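Local coordinates for protein glucose-1-phosphate thymidylyltransferase (PDB 4ECM) that catalyses the transfer of thymidylyl groups to glucose-1-phosphate, making dTDP-glucose and pyrophosphate, a step that feeds dTDP-L-rhamnose biosynthesis, at residues K47-V52 against G83-F88; H60-L65 against V97-R102. All blocks are in the same frame, centred on the assembly; numbering follows the deposited sequence.

Interaction 1: K47-V52 against G83-F88; sequences KHLLPV and GDVVSF. With DAU (2'deoxy-thymidine-5'-diphospho-alpha-D-glucose), chain B; POP (pyrophosphate 2-), chain C.
His48 NE2 lies 2.5 Å from the deoxyribose O3' of dTDP-glucose, which sits near the plane of the imidazole at its edge; either atom could be the donor. His48 N bonds to Asn46 OD1. Beside it, Lys47 NZ lies between pyrophosphate O4 and the carboxylate of Asp132, with which it forms a salt bridge. The modelled approach to O4 is doubtfully short, though the lysine, the carboxylate of Asp132 and the pyrophosphate are consistent with a charge-paired site. Lys47 stands in the 3-10 turn after the glycine-rich loop, between strand 25-30 and helix 57-67, a placement that probably belongs to the signature region of nucleotidyltransferases with an alpha/beta (Rossmann-like) fold. Its chain is extended except at chi3 (61°), and that bend brings NZ to the pyrophosphate.

The turn 47-49, whose Leu50 N bonds to Lys47 O, points its third residue, Leu49, toward helix 82-89. With CG anti to the carbonyl carbon (chi1 -60°), Leu49 sends its two methyls to different residues of that helix. CD1 comes in crosswise against Asp84, 3.4 Å from its CB, and also lies 3.6 Å from Val85 N and 4.0 Å from Val85 CG2. Leu49 CD2 approaches the Phe88 ring obliquely, 3.5 Å from Phe88 CD2, and the leucine and the phenylalanine run antiparallel alongside one another. The contact is made by the methyls of Leu49, with apolar side-chain atoms and the helix backbone opposite. Val44 of the second subunit packs on Asp84, Ser87 and Phe88, so an intersubunit surface adjoins it. Within the helix, Gly83 O takes two donors from opposite faces of its plane, Ser87 N and Ser87 OG, the latter at 2.9 Å and 38° out of that plane.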
loop_
_atom_site.group_PDB
_atom_site.type_symbol
_atom_site.label_atom_id
_atom_site.label_comp_id
_atom_site.label_asym_id
_atom_site.label_seq_id
_atom_site.Cartn_x
_atom_site.Cartn_y
_atom_site.Cartn_z
ATOM N N LYS A 47 -14.297 1.925 -4.214
ATOM C CA LYS A 47 -15.552 2.635 -3.945
ATOM C C LYS A 47 -16.089 2.484 -2.528
ATOM O O LYS A 47 -16.493 3.453 -1.926
ATOM C CB LYS A 47 -16.610 2.169 -4.954
ATOM C CG LYS A 47 -18.023 2.591 -4.627
ATOM C CD LYS A 47 -19.020 2.269 -5.738
ATOM C CE LYS A 47 -19.126 0.807 -6.047
ATOM N NZ LYS A 47 -20.339 0.513 -6.889
ATOM N N HIS A 48 -16.004 1.272 -1.987
ATOM C CA HIS A 48 -16.563 0.960 -0.695
ATOM C C HIS A 48 -15.776 1.502 0.476
ATOM O O HIS A 48 -16.164 1.284 1.610
ATOM C CB HIS A 48 -16.779 -0.549 -0.584
ATOM C CG HIS A 48 -17.463 -1.117 -1.783
ATOM N ND1 HIS A 48 -16.771 -1.709 -2.819
ATOM C CD2 HIS A 48 -18.762 -1.091 -2.162
ATOM C CE1 HIS A 48 -17.627 -2.055 -3.766
ATOM N NE2 HIS A 48 -18.842 -1.699 -3.386
ATOM N N LEU A 49 -14.678 2.194 0.204
ATOM C CA LEU A 49 -13.922 2.837 1.250
ATOM C C LEU A 49 -14.071 4.361 1.140
ATOM O O LEU A 49 -13.454 5.104 1.909
ATOM C CB LEU A 49 -12.454 2.433 1.211
ATOM C CG LEU A 49 -12.198 0.937 1.377
ATOM C CD1 LEU A 49 -10.676 0.650 1.340
ATOM C CD2 LEU A 49 -12.841 0.393 2.680
ATOM N N LEU A 50 -14.896 4.822 0.196
ATOM C CA LEU A 50 -15.178 6.251 0.061
ATOM C C LEU A 50 -16.170 6.676 1.151
ATOM O O LEU A 50 -16.980 5.877 1.626
ATOM C CB LEU A 50 -15.769 6.564 -1.315
ATOM C CG LEU A 50 -14.876 6.291 -2.532
ATOM C CD1 LEU A 50 -15.623 6.676 -3.825
ATOM C CD2 LEU A 50 -13.553 7.048 -2.434
ATOM N N PRO A 51 -16.122 7.937 1.552
ATOM C CA PRO A 51 -17.033 8.378 2.591
ATOM C C PRO A 51 -18.510 8.364 2.207
ATOM O O PRO A 51 -18.868 8.711 1.068
ATOM C CB PRO A 51 -16.623 9.845 2.818
ATOM C CG PRO A 51 -15.281 9.957 2.286
ATOM C CD PRO A 51 -15.153 8.976 1.187
ATOM N N VAL A 52 -19.334 7.937 3.166
ATOM C CA VAL A 52 -20.787 8.029 3.103
ATOM C C VAL A 52 -21.158 8.535 4.506
ATOM O O VAL A 52 -21.268 7.755 5.474
ATOM C CB VAL A 52 -21.469 6.717 2.772
ATOM C CG1 VAL A 52 -22.986 6.858 2.959
ATOM C CG2 VAL A 52 -21.115 6.281 1.307
ATOM N N GLY A 83 -5.840 -4.810 0.475
ATOM C CA GLY A 83 -4.984 -4.182 1.476
ATOM C C GLY A 83 -5.705 -3.085 2.242
ATOM O O GLY A 83 -5.713 -3.059 3.471
ATOM N N ASP A 84 -6.326 -2.181 1.505
ATOM C CA ASP A 84 -7.025 -1.046 2.108
ATOM C C ASP A 84 -8.281 -1.475 2.836
ATOM O O ASP A 84 -8.564 -0.973 3.906
ATOM C CB ASP A 84 -7.345 0.003 1.054
ATOM C CG ASP A 84 -6.112 0.788 0.607
ATOM O OD1 ASP A 84 -5.066 0.775 1.308
ATOM O OD2 ASP A 84 -6.208 1.450 -0.441
ATOM N N VAL A 85 -9.011 -2.430 2.277
ATOM C CA VAL A 85 -10.216 -2.909 2.920
ATOM C C VAL A 85 -9.855 -3.535 4.258
ATOM O O VAL A 85 -10.469 -3.234 5.291
ATOM C CB VAL A 85 -10.980 -3.901 2.031
ATOM C CG1 VAL A 85 -12.151 -4.510 2.794
ATOM C CG2 VAL A 85 -11.450 -3.201 0.731
ATOM N N VAL A 86 -8.835 -4.382 4.254
ATOM C CA VAL A 86 -8.391 -5.023 5.485
ATOM C C VAL A 86 -7.822 -4.001 6.477
ATOM O O VAL A 86 -8.028 -4.135 7.681
ATOM C CB VAL A 86 -7.402 -6.156 5.191
ATOM C CG1 VAL A 86 -6.791 -6.685 6.477
ATOM C CG2 VAL A 86 -8.126 -7.283 4.417
ATOM N N SER A 87 -7.128 -2.963 5.988
ATOM C CA SER A 87 -6.610 -1.954 6.900
ATOM C C SER A 87 -7.744 -1.302 7.648
ATOM O O SER A 87 -7.577 -0.931 8.801
ATOM C CB SER A 87 -5.775 -0.892 6.192
ATOM O OG SER A 87 -4.623 -1.473 5.609
ATOM N N PHE A 88 -8.889 -1.116 6.999
ATOM C CA PHE A 88 -10.060 -0.558 7.715
ATOM C C PHE A 88 -10.736 -1.549 8.648
ATOM O O PHE A 88 -11.063 -1.214 9.795
ATOM C CB PHE A 88 -11.166 -0.104 6.759
ATOM C CG PHE A 88 -11.097 1.328 6.359
ATOM C CD1 PHE A 88 -11.577 2.316 7.220
ATOM C CD2 PHE A 88 -10.629 1.699 5.099
ATOM C CE1 PHE A 88 -11.547 3.671 6.845
ATOM C CE2 PHE A 88 -10.600 3.054 4.711
ATOM C CZ PHE A 88 -11.055 4.039 5.583
HETATM O O6 DAU B . -28.153 -1.571 -6.363
HETATM C C6 DAU B . -29.194 -2.519 -6.608
HETATM C C5 DAU B . -28.938 -3.231 -7.928
HETATM O O5 DAU B . -27.640 -3.813 -7.853
HETATM C C4 DAU B . -29.999 -4.300 -8.213
HETATM O O4 DAU B . -31.283 -3.709 -8.375
HETATM C C3 DAU B . -29.678 -5.113 -9.464
HETATM O O3 DAU B . -30.650 -6.173 -9.591
HETATM C C2 DAU B . -28.260 -5.677 -9.320
HETATM O O2 DAU B . -27.855 -6.367 -10.517
HETATM C C1 DAU B . -27.257 -4.574 -9.005
HETATM O O1 DAU B . -27.142 -3.717 -10.135
HETATM P P2 DAU B . -25.823 -2.811 -10.354
HETATM O O3P DAU B . -25.834 -1.618 -9.430
HETATM O O4P DAU B . -25.667 -2.634 -11.838
HETATM O OPP DAU B . -24.652 -3.783 -9.807
HETATM P P DAU B . -23.108 -3.334 -9.782
HETATM O O1P DAU B . -23.030 -1.844 -9.546
HETATM O O2P DAU B . -22.432 -3.951 -10.951
HETATM O "O5'" DAU B . -22.564 -4.040 -8.438
HETATM C "C5'" DAU B . -22.987 -3.553 -7.181
HETATM C "C4'" DAU B . -22.113 -4.001 -6.009
HETATM O "O4'" DAU B . -21.720 -5.371 -6.065
HETATM C "C3'" DAU B . -20.861 -3.167 -5.848
HETATM O "O3'" DAU B . -20.890 -2.694 -4.498
HETATM C "C2'" DAU B . -19.702 -4.111 -6.063
HETATM C "C1'" DAU B . -20.319 -5.496 -5.931
HETATM N N11 DAU B . -19.965 -6.464 -6.982
HETATM C C61 DAU B . -20.264 -6.129 -8.328
HETATM C C51 DAU B . -19.672 -6.812 -9.372
HETATM C C5A DAU B . -20.084 -6.517 -10.800
HETATM C C21 DAU B . -18.900 -7.351 -6.740
HETATM O O21 DAU B . -18.566 -7.609 -5.466
HETATM N N31 DAU B . -18.300 -8.042 -7.740
HETATM C C41 DAU B . -18.629 -7.813 -9.038
HETATM O O41 DAU B . -18.007 -8.496 -10.025
HETATM P P1 POP C . -18.470 0.133 -11.778
HETATM O O1 POP C . -17.607 -0.325 -12.925
HETATM O O2 POP C . -18.413 1.629 -11.618
HETATM O O3 POP C . -19.885 -0.280 -12.076
HETATM O O POP C . -17.934 -0.574 -10.421
HETATM P P2 POP C . -18.914 -1.362 -9.396
HETATM O O4 POP C . -20.111 -0.487 -9.104
HETATM O O5 POP C . -18.178 -1.627 -8.108
HETATM O O6 POP C . -19.408 -2.670 -10.002
#

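Interaction 2: H60-L65 against V97-R102; sequences HAVYKL and VSFTYR
Val62 reaches Val97 and Phe99 through its two methyls, and its branching decides which atom goes where. CB itself points at the strand and stands 4.5 Å from Phe99 CZ, so the last step is made by the gamma carbons. CG1, anti to the backbone N (chi1 173°), lies 3.8 Å from Phe99 CZ and 4.3 Å from Val97 CG2, bridging the two partners. CG2, beside the backbone N, also meets Phe99 CZ at 3.8 Å and adds CE1 at 4.1 Å. The ring tip therefore sits against both methyls, with the aromatic side chain crossing the valine at about a right angle and CG2 approaching the ring obliquely.

Helix 57-67 lies between strand 25-30 and the parallel strand 72-77 in the chain, making a beta-alpha-beta crossover, and strand 98-103 is the next parallel neighbour of 72-77; the contact spans from that crossover helix to this strand. Leu65, one turn on, packs on Val127 and Ile129 of strand 125-130. Leu89 and Ile75 also touch Phe99, and its O accepts a bond from Arg102 NE of the third subunit. Val97 CG2 lies over one face of the Phe99 ring, nearer its edge than its centre, 3.4 Å from the ring plane.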
loop_
_atom_site.group_PDB
_atom_site.type_symbol
_atom_site.label_atom_id
_atom_site.label_comp_id
_atom_site.label_asym_id
_atom_site.label_seq_id
_atom_site.Cartn_x
_atom_site.Cartn_y
_atom_site.Cartn_z
ATOM N N HIS A 60 -21.282 0.844 6.812
ATOM C CA HIS A 60 -22.740 0.788 6.900
ATOM C C HIS A 60 -23.241 -0.655 6.811
ATOM O O HIS A 60 -24.082 -1.055 7.600
ATOM C CB HIS A 60 -23.405 1.674 5.836
ATOM C CG HIS A 60 -23.121 3.132 6.013
ATOM N ND1 HIS A 60 -23.997 3.989 6.641
ATOM C CD2 HIS A 60 -22.030 3.873 5.698
ATOM C CE1 HIS A 60 -23.473 5.204 6.677
ATOM N NE2 HIS A 60 -22.273 5.160 6.123
ATOM N N ALA A 61 -22.682 -1.425 5.884
ATOM C CA ALA A 61 -23.078 -2.812 5.692
ATOM C C ALA A 61 -22.697 -3.658 6.905
ATOM O O ALA A 61 -23.476 -4.519 7.364
ATOM C CB ALA A 61 -22.455 -3.359 4.424
ATOM N N VAL A 62 -21.512 -3.397 7.443
ATOM C CA VAL A 62 -21.035 -4.102 8.630
ATOM C C VAL A 62 -21.998 -3.842 9.813
ATOM O O VAL A 62 -22.436 -4.772 10.478
ATOM C CB VAL A 62 -19.593 -3.674 8.997
ATOM C CG1 VAL A 62 -19.160 -4.281 10.336
ATOM C CG2 VAL A 62 -18.595 -4.053 7.853
ATOM N N TYR A 63 -22.354 -2.575 10.033
ATOM C CA TYR A 63 -23.234 -2.219 11.133
ATOM C C TYR A 63 -24.628 -2.849 10.945
ATOM O O TYR A 63 -25.225 -3.297 11.917
ATOM C CB TYR A 63 -23.341 -0.698 11.261
ATOM C CG TYR A 63 -23.981 -0.215 12.566
ATOM C CD1 TYR A 63 -23.213 -0.076 13.724
ATOM C CD2 TYR A 63 -25.331 0.122 12.632
ATOM C CE1 TYR A 63 -23.774 0.367 14.910
ATOM C CE2 TYR A 63 -25.908 0.564 13.819
ATOM C CZ TYR A 63 -25.122 0.686 14.953
ATOM O OH TYR A 63 -25.659 1.127 16.137
ATOM N N LYS A 64 -25.143 -2.878 9.705
ATOM C CA LYS A 64 -26.443 -3.498 9.449
ATOM C C LYS A 64 -26.459 -4.953 9.907
ATOM O O LYS A 64 -27.413 -5.406 10.533
ATOM C CB LYS A 64 -26.811 -3.464 7.963
ATOM C CG LYS A 64 -27.191 -2.127 7.411
ATOM C CD LYS A 64 -28.488 -1.578 8.026
ATOM C CE LYS A 64 -28.783 -0.209 7.442
ATOM N NZ LYS A 64 -29.836 0.506 8.158
ATOM N N LEU A 65 -25.408 -5.686 9.560
ATOM C CA LEU A 65 -25.302 -7.095 9.929
ATOM C C LEU A 65 -25.092 -7.245 11.440
ATOM O O LEU A 65 -25.762 -8.044 12.103
ATOM C CB LEU A 65 -24.186 -7.771 9.132
ATOM C CG LEU A 65 -24.437 -7.890 7.622
ATOM C CD1 LEU A 65 -23.155 -8.217 6.857
ATOM C CD2 LEU A 65 -25.553 -8.920 7.324
ATOM N N VAL A 97 -17.373 -8.035 15.530
ATOM C CA VAL A 97 -17.694 -9.057 14.527
ATOM C C VAL A 97 -16.453 -9.879 14.192
ATOM O O VAL A 97 -15.407 -9.725 14.803
ATOM C CB VAL A 97 -18.308 -8.475 13.248
ATOM C CG1 VAL A 97 -19.631 -7.785 13.563
ATOM C CG2 VAL A 97 -17.312 -7.523 12.554
ATOM N N SER A 98 -16.577 -10.751 13.206
ATOM C CA SER A 98 -15.504 -11.629 12.839
ATOM C C SER A 98 -15.463 -11.718 11.307
ATOM O O SER A 98 -16.448 -12.132 10.693
ATOM C CB SER A 98 -15.787 -12.966 13.499
ATOM O OG SER A 98 -14.732 -13.848 13.345
ATOM N N PHE A 99 -14.343 -11.302 10.699
ATOM C CA PHE A 99 -14.222 -11.261 9.244
ATOM C C PHE A 99 -13.363 -12.357 8.641
ATOM O O PHE A 99 -12.373 -12.788 9.222
ATOM C CB PHE A 99 -13.629 -9.913 8.766
ATOM C CG PHE A 99 -14.510 -8.713 9.038
ATOM C CD1 PHE A 99 -15.800 -8.658 8.538
ATOM C CD2 PHE A 99 -14.023 -7.619 9.735
ATOM C CE1 PHE A 99 -16.608 -7.564 8.775
ATOM C CE2 PHE A 99 -14.822 -6.510 9.978
ATOM C CZ PHE A 99 -16.112 -6.476 9.494
ATOM N N THR A 100 -13.741 -12.765 7.441
ATOM C CA THR A 100 -12.984 -13.726 6.640
ATOM C C THR A 100 -12.973 -13.100 5.242
ATOM O O THR A 100 -14.002 -12.575 4.796
ATOM C CB THR A 100 -13.647 -15.117 6.657
ATOM O OG1 THR A 100 -13.685 -15.603 8.008
ATOM C CG2 THR A 100 -12.875 -16.134 5.780
ATOM N N TYR A 101 -11.830 -13.135 4.554
ATOM C CA TYR A 101 -11.699 -12.488 3.258
ATOM C C TYR A 101 -11.356 -13.404 2.090
ATOM O O TYR A 101 -10.546 -14.329 2.218
ATOM C CB TYR A 101 -10.578 -11.426 3.328
ATOM C CG TYR A 101 -10.764 -10.349 4.389
ATOM C CD1 TYR A 101 -11.380 -9.137 4.087
ATOM C CD2 TYR A 101 -10.272 -10.524 5.677
ATOM C CE1 TYR A 101 -11.540 -8.118 5.079
ATOM C CE2 TYR A 101 -10.424 -9.523 6.668
ATOM C CZ TYR A 101 -11.056 -8.327 6.354
ATOM O OH TYR A 101 -11.191 -7.362 7.315
ATOM N N ARG A 102 -11.938 -13.103 0.935
ATOM C CA ARG A 102 -11.611 -13.807 -0.307
ATOM C C ARG A 102 -11.535 -12.834 -1.481
ATOM O O ARG A 102 -12.254 -11.855 -1.521
ATOM C CB ARG A 102 -12.600 -14.906 -0.617
ATOM C CG ARG A 102 -12.691 -15.955 0.467
ATOM C CD ARG A 102 -13.171 -17.247 -0.140
ATOM N NE ARG A 102 -12.092 -17.924 -0.853
ATOM C CZ ARG A 102 -12.265 -18.776 -1.855
ATOM N NH1 ARG A 102 -13.482 -19.013 -2.350
ATOM N NH2 ARG A 102 -11.202 -19.353 -2.408
#

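Overall arrangement
The segments of the two contacts alternate along the chain, in the order 47-52, 60-65, 83-88, 97-102, and the contact centres lie 12 Å apart on the same side of the chain's centre. They meet twice: Val52 O is 2.9 Å from His60 NE2, a probable hydrogen bond tying the end of segment 47-52 to helix 57-67, and Val86 CG2 packs 3.6 Å from Tyr101 CE1, joining helix 82-89 to strand 98-103. Interaction 1 carries Lys47 and His48, which reach the ligands; interaction 2 is buried apolar packing between helix 57-67 and strand 98-103, with Val62 about 13 Å from the dTDP-glucose. Both also touch the third subunit, which places this region at an assembly interface.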